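Long-range contact in imidazolonepropionase (Unidentified, PDB 2Q09), which catalyses the hydrolytic ring opening of imidazolone-5-propanoate to N-formimidoyl-L-glutamate, the third step of histidine degradation: residues Leu32-Gly37 and Ala373-Trp378. Sequence-based numbering, arbitrary orientation.
Sequences LGVHEG and ADFLVW
Leu32 and Val34, alternate residues on one face of strand 30-35, pack against Phe375 and Ala373 in the small beta-sandwich-like domain that accompanies the TIM barrel in amidohydrolases of the HutI family. Strand 30-35 belongs to a mixed sheet with strands 7-10 and 38-44, whereas strand 375-378 pairs with strands 63-73 and 395-400; the contact therefore links strands of two different sheet groupings, from segments 336 residues apart in sequence.

Three of the four close residue pairs are apolar. A CH-pi contact is indicated by Leu32 CD1, which lies 4.0 Å from the centroid of the Phe375 ring and only 10° off the ring normal, squarely over one face. Leu32 CD2 stands on the same side of the ring plane but beyond the rim on its CE2-CZ side, 3.8 Å from Phe375 CE2. With CG anti to the backbone N (chi1 -170°), the leucine extends toward a phenylalanine arriving from the opposite direction. Val34 meets the same ring differently: its CG1 sits at the edge, near the ring plane, 4.0 Å from Phe375 CE2. That methyl also touches the other partner, Val34 CG1 to Ala373 CB being 3.7 Å, so one methyl reaches both side chains of 373-378 that take part. Beyond the pair of segments, Trp9 meets Phe375 edge-to-face, and Val64 and Val399 also touch the phenylalanine.

The polar component is confined to the backbone, where the chain leaves strand 30-35 in a turn. Glu36 and Gly37 both have positive phi, and the turn brings the Gly37 carbonyl to the segment ahead of strand 375-378. Ala373 N donates to Gly37 O over 2.9 Å with a nearly straight N-H...O angle of 170°, while Ala373 CB rests 3.6 Å from that same Gly37 O.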
# COMPACT_ATOMS: atom_id res chain seq x y z
N LEU A 32 2.06 -27.48 -4.38
CA LEU A 32 1.60 -26.32 -5.12
C LEU A 32 2.24 -26.27 -6.50
O LEU A 32 3.46 -26.18 -6.62
CB LEU A 32 1.92 -25.03 -4.34
CG LEU A 32 1.30 -23.72 -4.84
CD1 LEU A 32 1.54 -22.62 -3.82
CD2 LEU A 32 1.90 -23.34 -6.19
N GLY A 33 1.42 -26.35 -7.54
CA GLY A 33 1.92 -26.33 -8.90
C GLY A 33 1.49 -25.06 -9.62
O GLY A 33 0.38 -24.58 -9.41
N VAL A 34 2.37 -24.52 -10.45
CA VAL A 34 2.02 -23.30 -11.16
C VAL A 34 2.02 -23.51 -12.67
O VAL A 34 2.78 -24.32 -13.20
CB VAL A 34 2.98 -22.14 -10.80
CG1 VAL A 34 3.04 -21.97 -9.29
CG2 VAL A 34 4.37 -22.40 -11.36
N HIS A 35 1.16 -22.78 -13.35
CA HIS A 35 1.09 -22.86 -14.80
C HIS A 35 0.81 -21.47 -15.35
O HIS A 35 -0.19 -20.85 -15.01
CB HIS A 35 -0.00 -23.83 -15.25
CG HIS A 35 0.04 -24.11 -16.72
ND1 HIS A 35 1.14 -24.67 -17.33
CD2 HIS A 35 -0.86 -23.87 -17.70
CE1 HIS A 35 0.92 -24.76 -18.63
NE2 HIS A 35 -0.29 -24.28 -18.88
N GLU A 36 1.71 -21.01 -16.21
CA GLU A 36 1.57 -19.70 -16.82
C GLU A 36 1.28 -18.60 -15.80
O GLU A 36 0.28 -17.89 -15.89
CB GLU A 36 0.49 -19.75 -17.91
CG GLU A 36 0.99 -20.39 -19.20
CD GLU A 36 -0.11 -20.75 -20.17
OE1 GLU A 36 -1.01 -19.92 -20.39
OE2 GLU A 36 -0.08 -21.87 -20.72
N GLY A 37 2.18 -18.48 -14.82
CA GLY A 37 2.08 -17.46 -13.79
C GLY A 37 0.96 -17.58 -12.77
O GLY A 37 0.78 -16.67 -11.96
N ALA A 373 0.42 -16.64 -9.12
CA ALA A 373 1.36 -17.37 -8.28
C ALA A 373 2.37 -16.47 -7.57
O ALA A 373 3.56 -16.50 -7.87
CB ALA A 373 2.10 -18.42 -9.12
N ASP A 374 1.86 -15.68 -6.63
CA ASP A 374 2.69 -14.78 -5.83
C ASP A 374 2.63 -15.35 -4.42
O ASP A 374 1.67 -15.12 -3.69
CB ASP A 374 2.11 -13.36 -5.85
CG ASP A 374 2.36 -12.64 -7.16
OD1 ASP A 374 2.77 -13.30 -8.14
OD2 ASP A 374 2.13 -11.41 -7.21
N PHE A 375 3.66 -16.10 -4.05
CA PHE A 375 3.67 -16.70 -2.72
C PHE A 375 5.06 -16.73 -2.11
O PHE A 375 6.06 -16.50 -2.80
CB PHE A 375 3.05 -18.10 -2.76
CG PHE A 375 3.74 -19.05 -3.71
CD1 PHE A 375 4.85 -19.78 -3.31
CD2 PHE A 375 3.25 -19.22 -5.00
CE1 PHE A 375 5.46 -20.68 -4.18
CE2 PHE A 375 3.85 -20.11 -5.88
CZ PHE A 375 4.96 -20.84 -5.47
N LEU A 376 5.11 -17.02 -0.82
CA LEU A 376 6.37 -17.03 -0.09
C LEU A 376 6.56 -18.28 0.76
O LEU A 376 5.62 -18.76 1.39
CB LEU A 376 6.42 -15.82 0.85
CG LEU A 376 5.95 -14.47 0.30
CD1 LEU A 376 5.80 -13.48 1.44
CD2 LEU A 376 6.97 -13.98 -0.74
N VAL A 377 7.79 -18.79 0.78
CA VAL A 377 8.12 -19.95 1.60
C VAL A 377 9.00 -19.41 2.71
O VAL A 377 10.08 -18.87 2.45
CB VAL A 377 8.90 -21.01 0.82
CG1 VAL A 377 9.31 -22.15 1.76
CG2 VAL A 377 8.04 -21.56 -0.31
N TRP A 378 8.54 -19.54 3.96
CA TRP A 378 9.29 -19.02 5.10
C TRP A 378 10.04 -20.07 5.88
O TRP A 378 9.78 -21.26 5.75
CB TRP A 378 8.34 -18.32 6.07
CG TRP A 378 7.52 -17.24 5.46
CD1 TRP A 378 6.30 -17.37 4.84
CD2 TRP A 378 7.82 -15.84 5.47
NE1 TRP A 378 5.83 -16.13 4.47
CE2 TRP A 378 6.74 -15.18 4.84
CE3 TRP A 378 8.90 -15.08 5.94
CZ2 TRP A 378 6.70 -13.78 4.69
CZ3 TRP A 378 8.86 -13.69 5.79
CH2 TRP A 378 7.77 -13.06 5.17